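Local coordinates for arginine decarboxylase, A207R protein (Paramecium bursaria Chlorella virus 1, PDB 2NVA), which decarboxylates arginine to agmatine with the help of pyridoxal 5'-phosphate, as a viral member of the eukaryotic ornithine decarboxylase-like family, at residues 111-119 and 159-170; 262-270 and 280-290. One frame throughout, in Å; residues are numbered along the deposited sequence.

Contact 1: 111-119 and 159-170; sequences TFDSSFELD and LLEYAKQLDIEV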
# COMPACT_ATOMS: atom_id res chain seq x y z
N THR A 111 2.60 13.76 22.25
CA THR A 111 3.90 14.27 21.83
C THR A 111 3.75 15.51 20.93
O THR A 111 2.68 15.76 20.38
CB THR A 111 4.74 13.19 21.09
OG1 THR A 111 4.00 12.68 19.98
CG2 THR A 111 5.09 12.02 22.04
N PHE A 112 4.84 16.28 20.82
CA PHE A 112 4.90 17.41 19.88
C PHE A 112 6.33 17.66 19.45
O PHE A 112 7.28 17.21 20.12
CB PHE A 112 4.31 18.69 20.50
CG PHE A 112 5.19 19.31 21.56
CD1 PHE A 112 5.94 20.46 21.29
CD2 PHE A 112 5.27 18.74 22.82
CE1 PHE A 112 6.75 21.04 22.26
CE2 PHE A 112 6.10 19.31 23.80
CZ PHE A 112 6.83 20.46 23.52
N ASP A 113 6.48 18.37 18.34
CA ASP A 113 7.80 18.81 17.87
C ASP A 113 7.75 20.16 17.15
O ASP A 113 8.70 20.53 16.47
CB ASP A 113 8.47 17.73 17.00
CG ASP A 113 7.67 17.40 15.71
OD1 ASP A 113 6.85 18.25 15.24
OD2 ASP A 113 7.87 16.29 15.17
N SER A 114 6.63 20.88 17.30
CA SER A 114 6.44 22.16 16.63
C SER A 114 5.65 23.16 17.47
O SER A 114 4.85 22.78 18.33
CB SER A 114 5.71 21.96 15.29
OG SER A 114 4.39 21.49 15.49
N SER A 115 5.87 24.45 17.20
CA SER A 115 5.13 25.51 17.90
C SER A 115 3.65 25.49 17.51
O SER A 115 2.79 25.72 18.35
CB SER A 115 5.77 26.88 17.63
OG SER A 115 5.66 27.25 16.27
N PHE A 116 3.36 25.20 16.24
CA PHE A 116 1.97 25.15 15.77
C PHE A 116 1.16 24.04 16.43
O PHE A 116 -0.06 24.19 16.63
CB PHE A 116 1.91 25.03 14.25
CG PHE A 116 2.29 26.29 13.56
CD1 PHE A 116 1.38 27.35 13.46
CD2 PHE A 116 3.57 26.45 13.04
CE1 PHE A 116 1.73 28.52 12.85
CE2 PHE A 116 3.94 27.63 12.40
CZ PHE A 116 3.01 28.68 12.31
N GLU A 117 1.83 22.95 16.77
CA GLU A 117 1.17 21.88 17.52
C GLU A 117 0.81 22.34 18.95
O GLU A 117 -0.26 21.98 19.48
CB GLU A 117 2.05 20.64 17.57
CG GLU A 117 1.29 19.36 17.90
CD GLU A 117 0.41 18.85 16.75
OE1 GLU A 117 -0.33 17.87 16.97
OE2 GLU A 117 0.45 19.43 15.62
N LEU A 118 1.70 23.13 19.55
CA LEU A 118 1.43 23.72 20.88
C LEU A 118 0.24 24.68 20.84
O LEU A 118 -0.57 24.69 21.76
CB LEU A 118 2.67 24.42 21.44
CG LEU A 118 3.83 23.52 21.86
CD1 LEU A 118 5.07 24.34 22.19
CD2 LEU A 118 3.47 22.60 23.04
N ASP A 119 0.14 25.45 19.76
CA ASP A 119 -1.03 26.32 19.55
C ASP A 119 -2.32 25.50 19.56
O ASP A 119 -3.29 25.88 20.22
CB ASP A 119 -0.94 27.05 18.21
CG ASP A 119 0.13 28.11 18.19
OD1 ASP A 119 0.50 28.60 19.27
OD2 ASP A 119 0.62 28.44 17.08
N LEU A 159 11.04 25.72 21.93
CA LEU A 159 9.78 24.97 22.01
C LEU A 159 9.31 24.80 23.45
O LEU A 159 8.12 24.90 23.74
CB LEU A 159 9.93 23.60 21.35
CG LEU A 159 9.99 23.61 19.82
CD1 LEU A 159 10.25 22.20 19.33
CD2 LEU A 159 8.70 24.15 19.19
N LEU A 160 10.26 24.57 24.35
CA LEU A 160 9.95 24.42 25.77
C LEU A 160 9.48 25.74 26.37
O LEU A 160 8.59 25.75 27.22
CB LEU A 160 11.16 23.87 26.54
CG LEU A 160 11.56 22.43 26.17
CD1 LEU A 160 12.94 22.10 26.68
CD2 LEU A 160 10.55 21.42 26.71
N GLU A 161 10.08 26.84 25.92
CA GLU A 161 9.69 28.18 26.38
C GLU A 161 8.32 28.54 25.87
O GLU A 161 7.52 29.14 26.59
CB GLU A 161 10.72 29.21 25.93
CG GLU A 161 12.00 29.17 26.74
CD GLU A 161 13.09 30.10 26.20
OE1 GLU A 161 13.95 30.52 27.01
OE2 GLU A 161 13.10 30.40 24.98
N TYR A 162 8.04 28.17 24.63
CA TYR A 162 6.73 28.42 24.03
C TYR A 162 5.64 27.64 24.76
O TYR A 162 4.55 28.16 25.00
CB TYR A 162 6.75 28.09 22.54
CG TYR A 162 5.59 28.70 21.77
CD1 TYR A 162 5.48 30.08 21.59
CD2 TYR A 162 4.60 27.89 21.23
CE1 TYR A 162 4.41 30.64 20.89
CE2 TYR A 162 3.55 28.42 20.51
CZ TYR A 162 3.46 29.78 20.34
OH TYR A 162 2.40 30.30 19.64
N ALA A 163 5.94 26.39 25.11
CA ALA A 163 5.00 25.61 25.90
C ALA A 163 4.73 26.29 27.24
O ALA A 163 3.58 26.43 27.64
CB ALA A 163 5.51 24.19 26.08
N LYS A 164 5.79 26.72 27.93
CA LYS A 164 5.66 27.41 29.23
C LYS A 164 4.77 28.65 29.10
O LYS A 164 3.87 28.88 29.92
CB LYS A 164 7.06 27.81 29.76
CG LYS A 164 7.08 28.31 31.22
CD LYS A 164 7.00 27.14 32.21
CE LYS A 164 6.74 27.64 33.63
NZ LYS A 164 6.54 26.50 34.57
N GLN A 165 5.02 29.44 28.05
CA GLN A 165 4.27 30.66 27.79
C GLN A 165 2.77 30.39 27.62
O GLN A 165 1.94 31.20 28.03
CB GLN A 165 4.82 31.37 26.56
CG GLN A 165 3.89 32.44 26.04
CD GLN A 165 4.45 33.23 24.89
OE1 GLN A 165 3.83 34.22 24.47
NE2 GLN A 165 5.62 32.84 24.38
N LEU A 166 2.44 29.25 27.00
CA LEU A 166 1.04 28.86 26.77
C LEU A 166 0.44 28.03 27.91
O LEU A 166 -0.66 27.48 27.77
CB LEU A 166 0.89 28.12 25.44
CG LEU A 166 1.16 28.88 24.14
CD1 LEU A 166 0.99 27.95 22.94
CD2 LEU A 166 0.26 30.10 24.00
N ASP A 167 1.15 27.95 29.04
CA ASP A 167 0.67 27.21 30.21
C ASP A 167 0.44 25.74 29.88
O ASP A 167 -0.49 25.11 30.39
CB ASP A 167 -0.61 27.85 30.77
CG ASP A 167 -0.33 29.15 31.48
OD1 ASP A 167 0.79 29.33 32.02
OD2 ASP A 167 -1.24 30.01 31.55
N ILE A 168 1.32 25.21 29.01
CA ILE A 168 1.32 23.79 28.62
C ILE A 168 2.35 23.03 29.45
O ILE A 168 3.52 23.43 29.50
CB ILE A 168 1.64 23.61 27.10
CG1 ILE A 168 0.59 24.26 26.19
CG2 ILE A 168 1.78 22.11 26.76
CD1 ILE A 168 -0.85 24.03 26.65
N GLU A 169 1.90 21.96 30.11
CA GLU A 169 2.75 21.16 30.98
C GLU A 169 3.57 20.18 30.14
O GLU A 169 3.01 19.26 29.56
CB GLU A 169 1.86 20.41 31.96
CG GLU A 169 2.59 19.65 33.07
CD GLU A 169 1.62 18.91 34.01
OE1 GLU A 169 2.10 18.24 34.96
OE2 GLU A 169 0.39 19.00 33.79
N VAL A 170 4.88 20.40 30.06
CA VAL A 170 5.77 19.44 29.41
C VAL A 170 6.28 18.46 30.48
O VAL A 170 6.98 18.87 31.43
CB VAL A 170 6.95 20.13 28.67
CG1 VAL A 170 7.91 19.09 28.12
CG2 VAL A 170 6.41 21.02 27.53
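Leu118 pushes into the side of helix 159-165, and its two methyls divide the work. CD1 lies 3.5 Å from Leu159 O and 3.9 Å from Ala163 CB, while CD2 turns inward to Ile168 CG2 and sits 3.6 Å above one face of the Phe112 ring, offset toward its rim. With a methyl for a side chain, Ala163 lets this branched residue come close to the helix backbone. Leu159 answers in the other direction: its CD2 is 3.5 Å from Ser115 N, at the first turn of helix 115-119. The Phe112 ring fills the floor beneath, with Leu159 CB at its edge and Val170 CG2 4.1 Å from Phe112 CZ. Its first torsion of 72° puts CG between the backbone N and the carbonyl carbon, which turns the ring into the layer between strand and helices.

The two helices run nearly parallel, 15° apart with axes 9.9 Å from each other, as expected of successive helices on the outside of the pyridoxal-binding TIM barrel. Strand 109-112 and the strand starting at Val170 flank strand 129-133, whose Met130 and Leu132 complete the apolar floor.

Toward the outer side the contact becomes polar and looser. Tyr162, with CG anti to the backbone N, extends across to helix 115-119, and its OH donates to Asp119 OD1 over 2.6 Å. The carboxylate receives it on the syn lone pair, its plane 70° from the ring. Tyrosine suits this boundary because its ring edge packs on Leu118 CD1 while its hydroxyl reaches the partly exposed acid. Beside them Leu166 CD1 touches Leu118 O more lightly, and just beyond, solvent-exposed Asp167 takes the positive phi of a Schellman motif ending helix 159-165.

Contact 2: 262-270 and 280-290; sequences SVLATQVIG and YFFNESTYGGF. With PL2 ((4-{[(4-{[amino(imino)methyl]amino}butyl)amino]methyl}-5-hydroxy-6-methylpyridin-3-yl)methyl dihydrogen phosphate), chain J.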
# COMPACT_ATOMS: atom_id res chain seq x y z
N SER A 262 2.42 -13.92 14.44
CA SER A 262 1.72 -14.59 13.35
C SER A 262 2.68 -15.21 12.34
O SER A 262 3.81 -14.76 12.19
CB SER A 262 0.82 -13.60 12.60
OG SER A 262 -0.10 -12.98 13.49
N VAL A 263 2.20 -16.26 11.66
CA VAL A 263 2.79 -16.70 10.40
C VAL A 263 1.74 -16.45 9.33
O VAL A 263 0.56 -16.36 9.65
CB VAL A 263 3.24 -18.19 10.42
CG1 VAL A 263 4.27 -18.44 11.55
CG2 VAL A 263 2.04 -19.14 10.57
N LEU A 264 2.15 -16.32 8.07
CA LEU A 264 1.19 -16.11 6.98
C LEU A 264 1.28 -17.27 5.99
O LEU A 264 2.31 -17.47 5.38
CB LEU A 264 1.43 -14.78 6.27
CG LEU A 264 0.52 -14.43 5.08
CD1 LEU A 264 -0.97 -14.56 5.40
CD2 LEU A 264 0.84 -13.00 4.60
N ALA A 265 0.19 -18.02 5.86
CA ALA A 265 0.11 -19.17 4.95
C ALA A 265 -0.52 -18.73 3.63
O ALA A 265 -1.52 -18.02 3.62
CB ALA A 265 -0.70 -20.29 5.57
N THR A 266 0.10 -19.15 2.53
CA THR A 266 -0.34 -18.76 1.20
C THR A 266 -0.14 -19.93 0.23
O THR A 266 0.76 -20.76 0.42
CB THR A 266 0.35 -17.46 0.70
OG1 THR A 266 -0.14 -17.10 -0.60
CG2 THR A 266 1.87 -17.60 0.64
N GLN A 267 -0.97 -19.96 -0.81
CA GLN A 267 -0.99 -21.10 -1.73
C GLN A 267 -0.42 -20.74 -3.10
O GLN A 267 -0.63 -19.62 -3.58
CB GLN A 267 -2.44 -21.60 -1.90
CG GLN A 267 -2.56 -22.97 -2.56
CD GLN A 267 -4.01 -23.36 -2.84
OE1 GLN A 267 -4.78 -22.56 -3.34
NE2 GLN A 267 -4.36 -24.60 -2.52
N VAL A 268 0.28 -21.69 -3.71
CA VAL A 268 0.71 -21.58 -5.10
C VAL A 268 -0.53 -21.72 -6.00
O VAL A 268 -1.19 -22.76 -6.00
CB VAL A 268 1.73 -22.67 -5.49
CG1 VAL A 268 2.15 -22.52 -6.95
CG2 VAL A 268 2.94 -22.63 -4.55
N ILE A 269 -0.84 -20.65 -6.72
CA ILE A 269 -2.00 -20.63 -7.59
C ILE A 269 -1.67 -20.64 -9.07
O ILE A 269 -2.55 -20.91 -9.89
CB ILE A 269 -3.00 -19.47 -7.22
CG1 ILE A 269 -2.39 -18.09 -7.44
CG2 ILE A 269 -3.51 -19.63 -5.78
CD1 ILE A 269 -2.57 -17.57 -8.87
N GLY A 270 -0.42 -20.34 -9.41
CA GLY A 270 0.04 -20.34 -10.80
C GLY A 270 1.52 -20.68 -10.86
O GLY A 270 2.25 -20.53 -9.88
N TYR A 280 6.53 -18.84 -9.59
CA TYR A 280 5.28 -19.18 -8.91
C TYR A 280 4.49 -17.93 -8.58
O TYR A 280 5.07 -16.89 -8.27
CB TYR A 280 5.56 -19.92 -7.61
CG TYR A 280 6.42 -21.15 -7.81
CD1 TYR A 280 5.88 -22.32 -8.37
CD2 TYR A 280 7.76 -21.14 -7.44
CE1 TYR A 280 6.68 -23.45 -8.55
CE2 TYR A 280 8.57 -22.26 -7.62
CZ TYR A 280 8.02 -23.42 -8.17
OH TYR A 280 8.81 -24.53 -8.33
N PHE A 281 3.17 -18.06 -8.65
CA PHE A 281 2.28 -16.98 -8.27
C PHE A 281 1.46 -17.44 -7.09
O PHE A 281 0.96 -18.56 -7.09
CB PHE A 281 1.37 -16.60 -9.44
CG PHE A 281 2.09 -15.88 -10.52
CD1 PHE A 281 1.93 -14.51 -10.68
CD2 PHE A 281 2.99 -16.55 -11.34
CE1 PHE A 281 2.63 -13.82 -11.70
CE2 PHE A 281 3.70 -15.87 -12.35
CZ PHE A 281 3.52 -14.52 -12.52
N PHE A 282 1.37 -16.58 -6.08
CA PHE A 282 0.69 -16.89 -4.81
C PHE A 282 -0.60 -16.10 -4.65
O PHE A 282 -0.75 -15.06 -5.28
CB PHE A 282 1.61 -16.59 -3.63
CG PHE A 282 2.79 -17.52 -3.56
CD1 PHE A 282 2.74 -18.69 -2.77
CD2 PHE A 282 3.94 -17.27 -4.33
CE1 PHE A 282 3.83 -19.56 -2.73
CE2 PHE A 282 5.02 -18.14 -4.30
CZ PHE A 282 4.97 -19.29 -3.49
N ASN A 283 -1.50 -16.58 -3.79
CA ASN A 283 -2.72 -15.81 -3.50
C ASN A 283 -2.48 -14.73 -2.44
O ASN A 283 -3.36 -14.42 -1.61
CB ASN A 283 -3.92 -16.73 -3.17
CG ASN A 283 -3.70 -17.58 -1.91
OD1 ASN A 283 -2.61 -17.62 -1.34
ND2 ASN A 283 -4.76 -18.25 -1.48
N GLU A 284 -1.28 -14.17 -2.47
CA GLU A 284 -0.86 -13.04 -1.65
C GLU A 284 -0.06 -12.08 -2.52
O GLU A 284 0.24 -12.39 -3.68
CB GLU A 284 0.00 -13.51 -0.49
CG GLU A 284 -0.76 -13.64 0.82
CD GLU A 284 -1.31 -12.32 1.35
OE1 GLU A 284 -2.24 -12.37 2.17
OE2 GLU A 284 -0.82 -11.23 0.95
N SER A 285 0.26 -10.90 -1.98
CA SER A 285 0.99 -9.91 -2.77
C SER A 285 1.63 -8.83 -1.91
O SER A 285 1.33 -8.73 -0.71
CB SER A 285 0.06 -9.27 -3.83
OG SER A 285 -0.69 -8.19 -3.28
N THR A 286 2.51 -8.04 -2.52
CA THR A 286 3.11 -6.88 -1.86
C THR A 286 2.05 -5.80 -1.56
O THR A 286 2.27 -4.93 -0.72
CB THR A 286 4.24 -6.24 -2.69
OG1 THR A 286 3.73 -5.85 -3.97
CG2 THR A 286 5.37 -7.23 -2.86
N TYR A 287 0.91 -5.89 -2.24
CA TYR A 287 -0.25 -5.03 -1.96
C TYR A 287 -1.21 -5.65 -0.94
O TYR A 287 -2.20 -5.04 -0.53
CB TYR A 287 -1.00 -4.74 -3.27
CG TYR A 287 -0.21 -3.90 -4.24
CD1 TYR A 287 -0.07 -2.54 -4.04
CD2 TYR A 287 0.42 -4.48 -5.35
CE1 TYR A 287 0.65 -1.75 -4.95
CE2 TYR A 287 1.14 -3.70 -6.26
CZ TYR A 287 1.25 -2.34 -6.05
OH TYR A 287 1.96 -1.56 -6.95
N GLY A 288 -0.91 -6.88 -0.55
CA GLY A 288 -1.68 -7.56 0.49
C GLY A 288 -0.86 -7.57 1.76
O GLY A 288 -0.67 -6.53 2.39
N GLY A 289 -0.35 -8.75 2.12
CA GLY A 289 0.40 -8.92 3.37
C GLY A 289 1.91 -8.69 3.27
O GLY A 289 2.61 -8.72 4.29
N PHE A 290 2.40 -8.46 2.06
CA PHE A 290 3.85 -8.40 1.83
C PHE A 290 4.43 -7.02 1.52
O PHE A 290 5.43 -6.90 0.79
CB PHE A 290 4.27 -9.42 0.76
CG PHE A 290 4.15 -10.85 1.23
CD1 PHE A 290 5.23 -11.52 1.79
CD2 PHE A 290 2.93 -11.52 1.15
CE1 PHE A 290 5.10 -12.83 2.25
CE2 PHE A 290 2.80 -12.83 1.59
CZ PHE A 290 3.89 -13.48 2.15
N1 PL2 J . -4.63 -4.48 -18.61
C2 PL2 J . -3.80 -5.20 -17.84
C2A PL2 J . -3.74 -6.72 -18.06
C3 PL2 J . -3.00 -4.56 -16.89
O3 PL2 J . -2.14 -5.31 -16.14
C4 PL2 J . -3.08 -3.16 -16.72
C4A PL2 J . -2.24 -2.35 -15.70
C5 PL2 J . -3.99 -2.46 -17.56
C6 PL2 J . -4.75 -3.16 -18.49
P PL2 J . -3.19 1.39 -17.69
N PL2 J . -1.00 -3.02 -15.31
CA PL2 J . -0.82 -2.93 -13.84
CG PL2 J . -0.00 -1.34 -12.04
OP2 PL2 J . -1.79 2.11 -17.63
OP3 PL2 J . -4.01 1.92 -16.41
OP1 PL2 J . -3.93 1.71 -18.92
OP4 PL2 J . -2.95 -0.20 -17.46
C5M PL2 J . -4.12 -0.94 -17.45
CB PL2 J . -0.83 -1.47 -13.34
CD PL2 J . 0.12 0.13 -11.60
NE PL2 J . 0.55 0.13 -10.19
CZ PL2 J . 0.49 1.20 -9.40
NH2 PL2 J . 0.88 1.10 -8.12
NH1 PL2 J . 0.06 2.37 -9.86
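Asn283 OD1 takes two bonds from strand 262-270: Thr266 OG1 donates to it over 2.6 Å, and Gln267 N over 2.9 Å from above the carbonyl plane. A first torsion of 62° brings the amide back against the strand, where its oxygen stands in for a backbone acceptor as strand 280-282 ends; Asn283 N in turn donates to Gln267 O. Nearby, Phe281 O receives both Ile269 N (2.8 Å) and Gly270 N (3.2 Å), a classic beta bulge in this antiparallel hairpin.

Outward, Val268 CG2 lies 3.7 Å from Phe282 CE1, and Leu264 CD2 meets Phe290 CE2 at 3.6 Å. Bent Glu284 passes between strand and loop; its OE2 accepts Ser285 N and Gly289 N from opposite faces of the carboxylate, while OE1 bonds Ser18. The loop carries Tyr287, whose OH accepts from NH2 of the agmatine adduct at 3.1 Å. Tyr287 OH is also hydrogen-bonded to Asp325 OD2, which binds the adduct itself; Ser179, Gly216, Gly254 and Arg255 of the second subunit bond it too. The buried carboxylate thus ties together a loop that brings the Tyr287 hydroxyl to the guanidinium group in a site shared between subunits.

Both contacts are largely buried, yet they lie on opposite sides of the chain's centre, their nearest atoms about 26 Å apart, and share no strand or helix. Contact 1 belongs to the barrel's outer layer, where leucines and aromatic rings join helices to strands and the one polar bond between the segments lies toward the outer side. Contact 2 lies in the beta domain, where backbone hydrogen bonds and one asparagine side chain join the strands and one loop enters a ligand site. The dimer unites the two regions: Asp113, whose OD2 accepts from Gly150 N of its own chain, forms a salt bridge through OD1 with Arg272 of the second subunit, while Ile269 O accepts from Lys120 of that subunit.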